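Local coordinates for protein HTP-2 (PDB 4TZM), which is a meiotic HORMA domain protein of the chromosome axis that binds a closure motif peptide of its partner HTP-3, at residues K26-I31 with N68-N73; D17-K22 with G163-R168. All coordinates share one frame; numbering follows the deposited sequence.

Contact 1. Residues K26-I31 with N68-N73; sequences KLFPSI and NYITEN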
# COMPACT_ATOMS: atom_id res chain seq x y z
N LYS A 26 -9.51 -3.14 -14.95
CA LYS A 26 -10.64 -2.63 -14.18
C LYS A 26 -10.18 -1.90 -12.92
O LYS A 26 -10.90 -1.04 -12.39
CB LYS A 26 -11.58 -3.77 -13.81
CG LYS A 26 -12.90 -3.31 -13.22
CD LYS A 26 -13.65 -4.45 -12.55
CE LYS A 26 -14.91 -3.93 -11.87
NZ LYS A 26 -15.62 -5.00 -11.10
N LEU A 27 -8.98 -2.22 -12.44
CA LEU A 27 -8.46 -1.62 -11.21
C LEU A 27 -7.12 -0.92 -11.39
O LEU A 27 -6.78 -0.01 -10.63
CB LEU A 27 -8.32 -2.69 -10.12
CG LEU A 27 -9.61 -3.17 -9.46
CD1 LEU A 27 -9.33 -4.37 -8.58
CD2 LEU A 27 -10.22 -2.04 -8.64
N PHE A 28 -6.35 -1.35 -12.39
CA PHE A 28 -4.97 -0.89 -12.55
C PHE A 28 -4.65 -0.40 -13.96
O PHE A 28 -5.30 -0.81 -14.92
CB PHE A 28 -4.01 -2.03 -12.20
CG PHE A 28 -4.11 -2.50 -10.77
CD1 PHE A 28 -3.50 -1.79 -9.74
CD2 PHE A 28 -4.79 -3.66 -10.47
CE1 PHE A 28 -3.59 -2.23 -8.42
CE2 PHE A 28 -4.88 -4.11 -9.16
CZ PHE A 28 -4.28 -3.40 -8.14
N PRO A 29 -3.65 0.49 -14.08
CA PRO A 29 -3.18 0.89 -15.42
C PRO A 29 -2.50 -0.28 -16.13
O PRO A 29 -1.83 -1.08 -15.47
CB PRO A 29 -2.19 2.02 -15.13
CG PRO A 29 -1.72 1.77 -13.72
CD PRO A 29 -2.90 1.17 -13.01
N SER A 30 -2.67 -0.39 -17.45
CA SER A 30 -2.10 -1.49 -18.21
C SER A 30 -0.63 -1.25 -18.52
O SER A 30 0.13 -2.19 -18.78
CB SER A 30 -2.88 -1.72 -19.50
OG SER A 30 -4.19 -2.16 -19.24
N ILE A 31 -0.23 0.02 -18.51
CA ILE A 31 1.17 0.39 -18.69
C ILE A 31 1.66 1.10 -17.43
O ILE A 31 1.00 2.01 -16.93
CB ILE A 31 1.36 1.29 -19.92
CG1 ILE A 31 0.86 0.58 -21.18
CG2 ILE A 31 2.82 1.69 -20.08
CD1 ILE A 31 1.11 1.35 -22.47
N ASN A 68 -14.20 -7.21 -5.95
CA ASN A 68 -13.45 -6.94 -7.16
C ASN A 68 -12.55 -8.12 -7.50
O ASN A 68 -12.38 -9.03 -6.69
CB ASN A 68 -12.60 -5.68 -7.01
CG ASN A 68 -13.36 -4.42 -7.39
OD1 ASN A 68 -13.48 -4.08 -8.56
ND2 ASN A 68 -13.87 -3.71 -6.38
N TYR A 69 -11.99 -8.11 -8.70
CA TYR A 69 -11.06 -9.14 -9.14
C TYR A 69 -9.77 -8.52 -9.65
O TYR A 69 -9.79 -7.49 -10.33
CB TYR A 69 -11.68 -10.01 -10.24
CG TYR A 69 -12.77 -10.95 -9.78
CD1 TYR A 69 -14.06 -10.48 -9.54
CD2 TYR A 69 -12.53 -12.31 -9.63
CE1 TYR A 69 -15.07 -11.35 -9.13
CE2 TYR A 69 -13.52 -13.17 -9.22
CZ TYR A 69 -14.79 -12.69 -8.97
OH TYR A 69 -15.79 -13.55 -8.57
N ILE A 70 -8.65 -9.14 -9.31
CA ILE A 70 -7.35 -8.73 -9.83
C ILE A 70 -6.99 -9.61 -11.02
O ILE A 70 -6.46 -9.13 -12.03
CB ILE A 70 -6.26 -8.85 -8.76
CG1 ILE A 70 -6.70 -8.12 -7.49
CG2 ILE A 70 -4.94 -8.30 -9.27
CD1 ILE A 70 -5.94 -8.54 -6.27
N THR A 71 -7.28 -10.90 -10.89
CA THR A 71 -7.24 -11.82 -12.02
C THR A 71 -8.55 -12.60 -12.02
O THR A 71 -9.38 -12.42 -11.13
CB THR A 71 -6.04 -12.80 -11.94
OG1 THR A 71 -6.30 -13.81 -10.97
CG2 THR A 71 -4.77 -12.06 -11.57
N GLU A 72 -8.74 -13.46 -13.02
CA GLU A 72 -9.96 -14.26 -13.10
C GLU A 72 -10.05 -15.22 -11.92
O GLU A 72 -11.15 -15.58 -11.48
CB GLU A 72 -10.01 -15.03 -14.41
CG GLU A 72 -10.12 -14.17 -15.65
CD GLU A 72 -10.13 -14.99 -16.92
OE1 GLU A 72 -9.82 -16.20 -16.86
OE2 GLU A 72 -10.46 -14.43 -17.99
N ASN A 73 -8.89 -15.62 -11.41
CA ASN A 73 -8.81 -16.60 -10.33
C ASN A 73 -8.85 -15.96 -8.94
O ASN A 73 -9.23 -16.62 -7.97
CB ASN A 73 -7.51 -17.41 -10.47
CG ASN A 73 -7.70 -18.88 -10.17
OD1 ASN A 73 -7.89 -19.27 -9.02
ND2 ASN A 73 -7.65 -19.71 -11.21

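Contact 2. Residues D17-K22 with G163-R168; sequences DAIDDK and GAESVR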
# COMPACT_ATOMS: atom_id res chain seq x y z
N ASP A 17 5.32 -3.72 -23.91
CA ASP A 17 5.38 -3.89 -22.46
C ASP A 17 4.12 -3.33 -21.83
O ASP A 17 4.09 -2.20 -21.34
CB ASP A 17 6.62 -3.21 -21.88
CG ASP A 17 6.67 -3.32 -20.36
OD1 ASP A 17 6.13 -4.30 -19.81
OD2 ASP A 17 7.24 -2.41 -19.72
N ALA A 18 3.06 -4.13 -21.86
CA ALA A 18 1.77 -3.74 -21.31
C ALA A 18 0.95 -4.98 -21.01
O ALA A 18 1.14 -6.03 -21.63
CB ALA A 18 1.03 -2.83 -22.28
N ILE A 19 0.04 -4.87 -20.06
CA ILE A 19 -0.80 -6.00 -19.70
C ILE A 19 -2.06 -6.05 -20.56
O ILE A 19 -2.83 -5.10 -20.61
CB ILE A 19 -1.18 -5.95 -18.20
CG1 ILE A 19 0.05 -6.25 -17.35
CG2 ILE A 19 -2.29 -6.95 -17.90
CD1 ILE A 19 -0.03 -5.72 -15.94
N ASP A 20 -2.25 -7.18 -21.24
CA ASP A 20 -3.44 -7.39 -22.04
C ASP A 20 -4.42 -8.28 -21.28
O ASP A 20 -4.48 -9.49 -21.51
CB ASP A 20 -3.09 -8.01 -23.39
CG ASP A 20 -4.17 -7.79 -24.44
OD1 ASP A 20 -4.80 -6.72 -24.42
OD2 ASP A 20 -4.39 -8.70 -25.27
N ASP A 21 -5.16 -7.67 -20.36
CA ASP A 21 -6.11 -8.40 -19.53
C ASP A 21 -7.27 -7.49 -19.14
O ASP A 21 -7.07 -6.40 -18.59
CB ASP A 21 -5.42 -8.96 -18.28
CG ASP A 21 -6.35 -9.78 -17.41
OD1 ASP A 21 -7.02 -9.19 -16.53
OD2 ASP A 21 -6.42 -11.01 -17.60
N LYS A 22 -8.49 -7.94 -19.43
CA LYS A 22 -9.69 -7.15 -19.19
C LYS A 22 -9.94 -6.91 -17.70
O LYS A 22 -10.32 -5.81 -17.29
CB LYS A 22 -10.91 -7.84 -19.82
CG LYS A 22 -12.12 -6.94 -20.01
CD LYS A 22 -11.75 -5.68 -20.78
CE LYS A 22 -12.99 -4.96 -21.29
NZ LYS A 22 -13.77 -5.82 -22.24
N GLY A 163 9.18 -5.16 -16.21
CA GLY A 163 8.05 -5.21 -17.11
C GLY A 163 6.71 -5.19 -16.41
O GLY A 163 6.63 -5.39 -15.19
N ALA A 164 5.65 -4.96 -17.17
CA ALA A 164 4.30 -4.88 -16.63
C ALA A 164 3.85 -6.22 -16.05
O ALA A 164 3.22 -6.27 -15.00
CB ALA A 164 3.33 -4.40 -17.69
N GLU A 165 4.16 -7.31 -16.75
CA GLU A 165 3.72 -8.63 -16.30
C GLU A 165 4.34 -8.98 -14.94
O GLU A 165 3.68 -9.58 -14.10
CB GLU A 165 4.05 -9.70 -17.34
CG GLU A 165 3.16 -9.66 -18.58
CD GLU A 165 1.75 -10.17 -18.33
OE1 GLU A 165 1.51 -10.77 -17.26
OE2 GLU A 165 0.88 -9.98 -19.20
N SER A 166 5.59 -8.58 -14.73
CA SER A 166 6.24 -8.81 -13.44
C SER A 166 5.55 -8.02 -12.33
O SER A 166 5.41 -8.51 -11.21
CB SER A 166 7.73 -8.46 -13.50
OG SER A 166 7.92 -7.06 -13.60
N VAL A 167 5.11 -6.81 -12.64
CA VAL A 167 4.38 -5.99 -11.67
C VAL A 167 3.06 -6.66 -11.29
O VAL A 167 2.70 -6.74 -10.11
CB VAL A 167 4.11 -4.56 -12.20
CG1 VAL A 167 3.33 -3.76 -11.18
CG2 VAL A 167 5.41 -3.86 -12.53
N ARG A 168 2.33 -7.16 -12.29
CA ARG A 168 1.09 -7.90 -12.05
C ARG A 168 1.33 -9.13 -11.17
O ARG A 168 0.53 -9.44 -10.29
CB ARG A 168 0.45 -8.32 -13.38
CG ARG A 168 -0.81 -9.19 -13.26
CD ARG A 168 -1.31 -9.63 -14.64
NE ARG A 168 -2.44 -10.55 -14.58
CZ ARG A 168 -2.33 -11.88 -14.53
NH1 ARG A 168 -1.13 -12.44 -14.51
NH2 ARG A 168 -3.41 -12.64 -14.49

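Contact 1. Residues K26-I31 with N68-N73
The irregular loop 26-31 comes up against the end of strand 65-69 and the turn after it, with the two backbones nearest at Leu27 and Ile70, whose CA atoms are 7.3 Å apart. Three consecutive side chains, Lys26, Leu27 and Phe28, all set off toward 68-73, and the first two share Asn68. Lys26 swings its CG away from the backbone N (chi1 -170°) and stays extended to the end, which brings the ammonium group to the oxygen of the Asn68 amide; NZ lies 3.4 Å from Asn68 OD1, a weak hydrogen bond, and CE comes almost as near. Leu27 puts both methyls on Asn68: CD2 at the amide end, 3.8 Å from OD1, and CD1 at CB, with CD1 also 3.6 Å from the carbonyl O of Tyr69. Strand 65-69 pairs antiparallel with strand 75-79 as a two-stranded sheet in the HORMA domain; a classic beta bulge, Ile70 and Thr71 both facing Leu74, lies at the turn end of this hairpin, and its Ile70 is the bulge residue that the loop packs on. In the turn Thr71 OG1 accepts from Asn73 N at 3.2 Å, an ST turn. Deeper in, Phe28 CE2 lies 4.2 Å from Ile70 CG2, the branch methyl, the two side chains meeting at a slant. Phe28 also stacks on Trp24 and packs on Met171 of helix 164-185 and Val48 of helix 35-56, while Ile70 rests on Val175 of the former helix and Cys76 of strand 75-79.

Contact 2. Residues D17-K22 with G163-R168
The irregular segment 17-22 runs past the N-terminal end of helix 164-185, and the backbones come closest at Ala18 and Ala164, with 5.4 Å between their CA atoms. Asp17 reaches the helix end through its carboxylate: OD1 accepts from Ala164 N at 2.8 Å in a nearly straight hydrogen bond (N-H...O 169°), using the syn lone pair on the side of OD2. With CG turned away from its own backbone N (chi1 177°), the carboxylate also comes up against Gly163, the N-cap residue, whose CA is 3.4 Å from OD1. Gly163 O, meanwhile, accepts from Ser166 OG at 2.6 Å and from Val167 N, both on one face of its plane. Beside this polar end, Ile19 lays its long branch along the first turn: CG1 packs on Ala164 CB at 3.8 Å, and CD1 abuts both Ala164 O and Arg168 CB, 3.7 Å from the latter. Trimming Ile19 to an alanine would probably leave Ala164 CB and Arg168 CB without their apolar partner and weaken the loop's hold on the helix. The guanidinium end of Arg168 approaches Asp21 without touching it, NH2 being 4.6 Å from OD2. A carboxylate from a distant part of the chain thus takes up an N-H at the start of the helix, where its negative charge would probably be favoured by the helix dipole.

Overall arrangement
From the N terminus the chain reaches 17-22 first, then 26-31, both in the loop ahead of helix 35-56. Contact 1 closes a shorter loop, holding helix 35-56 between its ends, when 26-31 meets the end of strand 65-69. Contact 2 closes the far longer one, from 17-22 to the start of helix 164-185, and contact 1 lies wholly within it. Their centres are about 10 Å apart and they touch directly: Ile19 N probably bonds to Ser30 O, Ala18 packs on Ile31, and Thr71 meets Arg168. Together they tie the N-terminal arm to the two-stranded sheet and to helix 164-185 of the HORMA domain.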